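Long-range contacts in flagellin hook IN motif family (Aeromonas hydrophila subsp. hydrophila, PDB 6XI1), which probably forms part of the calcium-rigidified extender region of an RTX adhesin, holding the adhesive end away from the bacterial surface: residues A164-F169 and A217-T222; E106-A111 and V120-T125. All coordinates share one frame; numbering follows the deposited sequence.

How the contacts relate
From the N terminus, the chain first completes contact 2, where strand 103-111 turns back into strand 117-125; this hairpin supplies the last two strands of the first modelled beta-sandwich repeat. Only after it closes does the chain enter the next repeat, where contact 1 joins the loop between strands 149-159 and 172-176 to the turn between strands 209-217 and 223-231, closing a span of 47 residues. The two therefore follow in series, neither nested nor crossed. The centres of contact 1 and contact 2 lie about 32 Å apart, and the nearest atoms of contact 1 and contact 2 are about 12 Å apart. N128 and D129, just after the hairpin, are among the other ligands of the calcium ion in contact 1.

Contact 1 of 2, residues A164-F169 and A217-T222; sequences ADEAKF and ASVDGT. With CA (calcium ion), chain Q.
E166 and D220 reach from the two segments to one calcium ion, their side chains coming in roughly perpendicular. Each gives a single oxygen: E166 OE1 lies 2.2 Å from the calcium ion and D220 OD2 2.4 Å, with the carboxylate planes turned 59° apart. The other D220 oxygen, OD1, accepts T222 N (2.9 Å), forming an Asx turn, and also T222 OG1, so the carboxylate is fixed from both ends. Next to the metal site the backbones pack closely. V219 N donates to K168 O over 3.0 Å, and S218 CA brings its hydrogen against the same oxygen. V219 points into this packing: with CG2 beside its backbone N (chi1 164°), V219 CG2 sits 3.6 Å from both D165 O and K168 O, and CB packs against E166 O. One water bridges the two segments, giving a proton to E166 O (2.7 Å) while accepting from S218 OG and D220 N. The buried F169 ring keeps CD1 3.7 Å from A217 O and packs on L156 and V158 of strand 149-159. The outer side is looser: D165 is exposed and K168 bends its amine away. N128, D129, D160 and D162 complete the coordination, so a type I turn, S218 to G221, and a neighbouring loop are held together at a calcium site of a tandem cadherin-like beta-sandwich repeat.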
ATOM      1  N   ALA A 164      10.094 -28.321 -38.333  1.00 23.54           N
ATOM      2  CA  ALA A 164      10.058 -26.844 -38.214  1.00 23.04           C
ATOM      3  C   ALA A 164       8.601 -26.362 -38.226  1.00 21.59           C
ATOM      4  O   ALA A 164       8.334 -25.385 -37.480  1.00 22.90           O
ATOM      5  CB  ALA A 164      10.885 -26.215 -39.303  1.00 23.83           C
ATOM      6  N   ASP A 165       7.717 -27.049 -38.967  1.00 22.02           N
ATOM      7  CA  ASP A 165       6.250 -26.806 -39.031  1.00 26.30           C
ATOM      8  C   ASP A 165       5.618 -26.819 -37.621  1.00 23.88           C
ATOM      9  O   ASP A 165       4.702 -26.020 -37.390  1.00 25.59           O
ATOM     10  CB  ASP A 165       5.521 -27.797 -39.960  1.00 30.97           C
ATOM     11  CG  ASP A 165       5.788 -29.298 -39.754  1.00 39.34           C
ATOM     12  OD1 ASP A 165       6.686 -29.700 -38.963  1.00 40.14           O
ATOM     13  OD2 ASP A 165       5.104 -30.097 -40.434  1.00 49.73           O
ATOM     14  N   GLU A 166       6.070 -27.689 -36.714  1.00 22.17           N
ATOM     15  CA  GLU A 166       5.486 -27.843 -35.344  1.00 19.96           C
ATOM     16  C   GLU A 166       6.297 -27.078 -34.283  1.00 20.90           C
ATOM     17  O   GLU A 166       5.798 -26.905 -33.145  1.00 19.02           O
ATOM     18  CB  GLU A 166       5.401 -29.323 -34.969  1.00 19.45           C
ATOM     19  CG  GLU A 166       4.456 -30.110 -35.859  1.00 20.99           C
ATOM     20  CD  GLU A 166       4.128 -31.515 -35.397  1.00 19.39           C
ATOM     21  OE1 GLU A 166       4.372 -31.838 -34.236  1.00 20.93           O
ATOM     22  OE2 GLU A 166       3.641 -32.281 -36.225  1.00 22.25           O
ATOM     23  N   ALA A 167       7.535 -26.703 -34.571  1.00 18.30           N
ATOM     24  CA  ALA A 167       8.487 -26.145 -33.570  1.00 19.50           C
ATOM     25  C   ALA A 167       8.202 -24.646 -33.457  1.00 20.22           C
ATOM     26  O   ALA A 167       9.079 -23.822 -33.786  1.00 21.78           O
ATOM     27  CB  ALA A 167       9.949 -26.439 -33.923  1.00 21.48           C
ATOM     28  N   LYS A 168       6.957 -24.299 -33.077  1.00 19.12           N
ATOM     29  CA  LYS A 168       6.489 -22.906 -33.039  1.00 21.36           C
ATOM     30  C   LYS A 168       5.371 -22.873 -31.994  1.00 17.36           C
ATOM     31  O   LYS A 168       4.766 -23.948 -31.758  1.00 17.83           O
ATOM     32  CB  LYS A 168       5.788 -22.462 -34.335  1.00 28.06           C
ATOM     33  CG  LYS A 168       6.595 -22.479 -35.616  1.00 37.38           C
ATOM     34  CD  LYS A 168       5.914 -21.654 -36.701  1.00 40.40           C
ATOM     35  CE  LYS A 168       5.197 -22.449 -37.767  1.00 48.02           C
ATOM     36  NZ  LYS A 168       5.978 -22.489 -39.032  1.00 50.92           N
ATOM     37  N   PHE A 169       5.149 -21.714 -31.402  1.00 17.73           N
ATOM     38  CA  PHE A 169       3.979 -21.524 -30.515  1.00 16.46           C
ATOM     39  C   PHE A 169       2.769 -21.184 -31.385  1.00 16.69           C
ATOM     40  O   PHE A 169       2.936 -20.495 -32.424  1.00 18.55           O
ATOM     41  CB  PHE A 169       4.257 -20.460 -29.462  1.00 16.39           C
ATOM     42  CG  PHE A 169       5.273 -20.914 -28.459  1.00 16.62           C
ATOM     43  CD1 PHE A 169       4.898 -21.704 -27.383  1.00 17.90           C
ATOM     44  CD2 PHE A 169       6.619 -20.700 -28.694  1.00 17.05           C
ATOM     45  CE1 PHE A 169       5.857 -22.136 -26.476  1.00 17.33           C
ATOM     46  CE2 PHE A 169       7.572 -21.155 -27.802  1.00 17.85           C
ATOM     47  CZ  PHE A 169       7.180 -21.888 -26.700  1.00 18.95           C
ATOM     48  N   ALA A 217       0.662 -22.942 -25.814  1.00 15.82           N
ATOM     49  CA  ALA A 217       0.733 -24.203 -26.578  1.00 17.32           C
ATOM     50  C   ALA A 217       1.621 -24.054 -27.815  1.00 16.84           C
ATOM     51  O   ALA A 217       1.621 -22.979 -28.436  1.00 16.06           O
ATOM     52  CB  ALA A 217      -0.640 -24.669 -26.986  1.00 19.28           C
ATOM     53  N   SER A 218       2.326 -25.129 -28.129  1.00 18.39           N
ATOM     54  CA  SER A 218       3.047 -25.291 -29.419  1.00 18.44           C
ATOM     55  C   SER A 218       2.011 -25.727 -30.454  1.00 19.55           C
ATOM     56  O   SER A 218       0.825 -26.029 -30.072  1.00 19.23           O
ATOM     57  CB  SER A 218       4.179 -26.251 -29.311  1.00 17.75           C
ATOM     58  OG  SER A 218       3.744 -27.550 -28.988  1.00 17.11           O
ATOM     59  N   VAL A 219       2.405 -25.760 -31.734  1.00 18.97           N
ATOM     60  CA  VAL A 219       1.509 -26.134 -32.859  1.00 21.54           C
ATOM     61  C   VAL A 219       0.820 -27.480 -32.570  1.00 19.05           C
ATOM     62  O   VAL A 219      -0.369 -27.594 -32.904  1.00 21.57           O
ATOM     63  CB  VAL A 219       2.302 -26.203 -34.187  1.00 24.38           C
ATOM     64  CG1 VAL A 219       1.532 -26.959 -35.288  1.00 26.62           C
ATOM     65  CG2 VAL A 219       2.695 -24.820 -34.625  1.00 25.91           C
ATOM     66  N   ASP A 220       1.530 -28.484 -32.069  1.00 20.01           N
ATOM     67  CA  ASP A 220       0.940 -29.843 -31.902  1.00 21.36           C
ATOM     68  C   ASP A 220       0.074 -29.906 -30.623  1.00 23.04           C
ATOM     69  O   ASP A 220      -0.419 -31.010 -30.320  1.00 24.79           O
ATOM     70  CB  ASP A 220       1.999 -30.947 -31.939  1.00 24.29           C
ATOM     71  CG  ASP A 220       2.854 -31.059 -30.693  1.00 24.10           C
ATOM     72  OD1 ASP A 220       2.645 -30.271 -29.743  1.00 20.97           O
ATOM     73  OD2 ASP A 220       3.701 -31.930 -30.679  1.00 19.07           O
ATOM     74  N   GLY A 221      -0.053 -28.809 -29.870  1.00 20.89           N
ATOM     75  CA  GLY A 221      -0.930 -28.749 -28.672  1.00 21.21           C
ATOM     76  C   GLY A 221      -0.182 -29.080 -27.388  1.00 22.21           C
ATOM     77  O   GLY A 221      -0.825 -29.110 -26.319  1.00 22.98           O
ATOM     78  N   THR A 222       1.132 -29.310 -27.445  1.00 18.28           N
ATOM     79  CA  THR A 222       1.979 -29.446 -26.243  1.00 17.03           C
ATOM     80  C   THR A 222       1.917 -28.147 -25.428  1.00 19.35           C
ATOM     81  O   THR A 222       2.090 -27.049 -26.010  1.00 20.35           O
ATOM     82  CB  THR A 222       3.443 -29.752 -26.570  1.00 18.14           C
ATOM     83  OG1 THR A 222       3.560 -30.893 -27.434  1.00 18.95           O
ATOM     84  CG2 THR A 222       4.238 -29.999 -25.312  1.00 18.85           C
TER
HETATM   85 CA    CA Q 515       5.149 -32.795 -32.361  1.00 18.38          CA
HETATM   86  O   HOH W   1       4.373 -28.584 -31.573  1.00 15.85           O

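Contact 2 of 2, residues E106-A111 and V120-T125; sequences ETFTVA and VTITIT
E106 and I122 face each other as a hydrogen-bonded pair in an antiparallel beta hairpin, the last two strands of a cadherin-like beta-sandwich repeat. E106 N donates to I122 O over 2.8 Å, and I122 N returns the bond to E106 O over 2.7 Å. F108 and V120 form a second such pair, and T107 and T121 between them a non-hydrogen-bonded one, in which T107 CA lies 3.2 Å from V120 O in a CA-H...O contact. The segment axes approach to 4.8 Å with their directions 158° apart.

E106, I122, F108 and V120 place their side chains on the buried face, where V120 and I122 lean on W86 of strand 85-91 and F108 on L78 of strand 77-80. From CB, the E106 chain leaves with CG anti to the carbonyl carbon (chi1 -47°) and runs extended to the carboxylate. CB and CG make no close approach to the facing strand; CD is the first atom to do so, 3.8 Å from I124 CD1. At the tip that methyl sits close to both oxygens as well, nearer to OE2 than to OE1. OE2 also forms a salt bridge with K104 and accepts from L75 N; OE1 accepts from Y88 OH and G76 N. Four polar partners thus hold this buried carboxylate, which would be expected to favour its ionised form. Farther along the same face, the F108 ring sets CE1 4.2 Å from I122 CG1, and V120 O approaches the rim of the ring almost in its plane.

On the other face T107 and T121, partly exposed, run alongside each other in the same direction. Because T107 OG1 sits between the backbone N and carbonyl carbon (chi1 63°), the methyl rather than the hydroxyl faces the neighbour, with T107 CG2 3.9 Å from T121 OG1.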
ATOM      1  N   GLU A 106       8.636 -46.669 -49.112  1.00 26.79           N
ATOM      2  CA  GLU A 106       9.931 -47.159 -49.611  1.00 27.21           C
ATOM      3  C   GLU A 106       9.674 -48.452 -50.379  1.00 30.06           C
ATOM      4  O   GLU A 106       8.797 -49.246 -49.960  1.00 28.87           O
ATOM      5  CB  GLU A 106      10.907 -47.402 -48.465  1.00 31.61           C
ATOM      6  CG  GLU A 106      10.967 -46.256 -47.476  1.00 35.30           C
ATOM      7  CD  GLU A 106      12.099 -46.336 -46.468  1.00 36.17           C
ATOM      8  OE1 GLU A 106      12.529 -47.457 -46.102  1.00 33.32           O
ATOM      9  OE2 GLU A 106      12.561 -45.263 -46.060  1.00 35.33           O
ATOM     10  N   THR A 107      10.412 -48.648 -51.467  1.00 33.62           N
ATOM     11  CA  THR A 107      10.256 -49.838 -52.346  1.00 34.66           C
ATOM     12  C   THR A 107      11.583 -50.563 -52.450  1.00 34.01           C
ATOM     13  O   THR A 107      12.609 -49.923 -52.424  1.00 33.21           O
ATOM     14  CB  THR A 107       9.769 -49.469 -53.748  1.00 36.44           C
ATOM     15  OG1 THR A 107      10.823 -48.657 -54.248  1.00 38.36           O
ATOM     16  CG2 THR A 107       8.413 -48.809 -53.731  1.00 37.86           C
ATOM     17  N   PHE A 108      11.526 -51.887 -52.555  1.00 34.93           N
ATOM     18  CA  PHE A 108      12.721 -52.746 -52.672  1.00 33.32           C
ATOM     19  C   PHE A 108      12.454 -53.738 -53.797  1.00 33.32           C
ATOM     20  O   PHE A 108      11.336 -54.290 -53.894  1.00 35.94           O
ATOM     21  CB  PHE A 108      13.057 -53.411 -51.345  1.00 32.64           C
ATOM     22  CG  PHE A 108      13.249 -52.415 -50.235  1.00 30.13           C
ATOM     23  CD1 PHE A 108      12.155 -51.853 -49.591  1.00 29.62           C
ATOM     24  CD2 PHE A 108      14.517 -52.007 -49.876  1.00 30.48           C
ATOM     25  CE1 PHE A 108      12.340 -50.907 -48.594  1.00 28.92           C
ATOM     26  CE2 PHE A 108      14.705 -51.079 -48.860  1.00 30.50           C
ATOM     27  CZ  PHE A 108      13.615 -50.540 -48.218  1.00 30.18           C
ATOM     28  N   THR A 109      13.444 -53.884 -54.661  1.00 35.67           N
ATOM     29  CA  THR A 109      13.352 -54.754 -55.853  1.00 38.35           C
ATOM     30  C   THR A 109      14.062 -56.060 -55.514  1.00 31.85           C
ATOM     31  O   THR A 109      15.216 -56.004 -55.087  1.00 32.20           O
ATOM     32  CB  THR A 109      13.904 -54.046 -57.095  1.00 44.44           C
ATOM     33  OG1 THR A 109      13.053 -52.925 -57.334  1.00 40.27           O
ATOM     34  CG2 THR A 109      13.912 -54.962 -58.301  1.00 48.56           C
ATOM     35  N   VAL A 110      13.359 -57.183 -55.643  1.00 34.65           N
ATOM     36  CA  VAL A 110      13.964 -58.543 -55.477  1.00 36.05           C
ATOM     37  C   VAL A 110      13.890 -59.262 -56.831  1.00 33.56           C
ATOM     38  O   VAL A 110      13.065 -58.850 -57.682  1.00 36.14           O
ATOM     39  CB  VAL A 110      13.292 -59.345 -54.342  1.00 32.09           C
ATOM     40  CG1 VAL A 110      13.546 -58.711 -52.976  1.00 32.75           C
ATOM     41  CG2 VAL A 110      11.810 -59.530 -54.584  1.00 31.85           C
ATOM     42  N   ALA A 111      14.675 -60.329 -57.006  1.00 43.54           N
ATOM     43  CA  ALA A 111      14.790 -61.072 -58.291  1.00 45.72           C
ATOM     44  C   ALA A 111      14.861 -62.592 -58.067  1.00 43.33           C
ATOM     45  O   ALA A 111      15.519 -63.041 -57.074  1.00 39.25           O
ATOM     46  CB  ALA A 111      15.992 -60.590 -59.070  1.00 48.94           C
ATOM     47  N   VAL A 120       8.682 -54.978 -53.420  1.00 29.60           N
ATOM     48  CA  VAL A 120       8.025 -54.923 -52.084  1.00 28.66           C
ATOM     49  C   VAL A 120       7.893 -53.441 -51.710  1.00 27.72           C
ATOM     50  O   VAL A 120       8.912 -52.734 -51.802  1.00 29.01           O
ATOM     51  CB  VAL A 120       8.826 -55.714 -51.033  1.00 33.66           C
ATOM     52  CG1 VAL A 120       8.197 -55.598 -49.638  1.00 35.55           C
ATOM     53  CG2 VAL A 120       8.968 -57.178 -51.453  1.00 37.60           C
ATOM     54  N   THR A 121       6.684 -53.034 -51.306  1.00 28.29           N
ATOM     55  CA  THR A 121       6.322 -51.638 -50.951  1.00 27.63           C
ATOM     56  C   THR A 121       6.065 -51.564 -49.447  1.00 26.51           C
ATOM     57  O   THR A 121       5.101 -52.231 -48.959  1.00 27.59           O
ATOM     58  CB  THR A 121       5.113 -51.189 -51.777  1.00 31.85           C
ATOM     59  OG1 THR A 121       5.525 -51.369 -53.132  1.00 31.59           O
ATOM     60  CG2 THR A 121       4.680 -49.750 -51.557  1.00 32.53           C
ATOM     61  N   ILE A 122       6.890 -50.794 -48.743  1.00 23.59           N
ATOM     62  CA  ILE A 122       6.798 -50.614 -47.269  1.00 23.07           C
ATOM     63  C   ILE A 122       6.301 -49.186 -47.017  1.00 25.76           C
ATOM     64  O   ILE A 122       6.860 -48.245 -47.614  1.00 22.61           O
ATOM     65  CB  ILE A 122       8.157 -50.892 -46.600  1.00 24.85           C
ATOM     66  CG1 ILE A 122       8.714 -52.273 -46.944  1.00 25.15           C
ATOM     67  CG2 ILE A 122       8.071 -50.692 -45.103  1.00 26.53           C
ATOM     68  CD1 ILE A 122       7.800 -53.412 -46.522  1.00 26.84           C
ATOM     69  N   THR A 123       5.246 -49.033 -46.220  1.00 23.41           N
ATOM     70  CA  THR A 123       4.775 -47.725 -45.708  1.00 24.09           C
ATOM     71  C   THR A 123       5.159 -47.583 -44.233  1.00 25.22           C
ATOM     72  O   THR A 123       4.784 -48.456 -43.390  1.00 24.36           O
ATOM     73  CB  THR A 123       3.263 -47.562 -45.898  1.00 25.14           C
ATOM     74  OG1 THR A 123       2.992 -47.777 -47.290  1.00 25.70           O
ATOM     75  CG2 THR A 123       2.790 -46.195 -45.449  1.00 27.07           C
ATOM     76  N   ILE A 124       5.835 -46.479 -43.914  1.00 21.86           N
ATOM     77  CA  ILE A 124       6.189 -46.058 -42.540  1.00 22.75           C
ATOM     78  C   ILE A 124       5.203 -44.952 -42.164  1.00 24.06           C
ATOM     79  O   ILE A 124       5.072 -44.029 -42.956  1.00 25.43           O
ATOM     80  CB  ILE A 124       7.632 -45.545 -42.447  1.00 24.16           C
ATOM     81  CG1 ILE A 124       8.646 -46.502 -43.071  1.00 25.41           C
ATOM     82  CG2 ILE A 124       7.983 -45.239 -41.009  1.00 23.27           C
ATOM     83  CD1 ILE A 124       9.932 -45.823 -43.421  1.00 26.42           C
ATOM     84  N   THR A 125       4.530 -45.074 -41.029  1.00 22.07           N
ATOM     85  CA  THR A 125       3.565 -44.043 -40.544  1.00 22.82           C
ATOM     86  C   THR A 125       4.118 -43.383 -39.275  1.00 20.22           C
ATOM     87  O   THR A 125       4.565 -44.092 -38.395  1.00 19.89           O
ATOM     88  CB  THR A 125       2.143 -44.589 -40.341  1.00 24.90           C
ATOM     89  OG1 THR A 125       1.705 -45.079 -41.604  1.00 24.66           O
ATOM     90  CG2 THR A 125       1.171 -43.523 -39.887  1.00 25.28           C
TER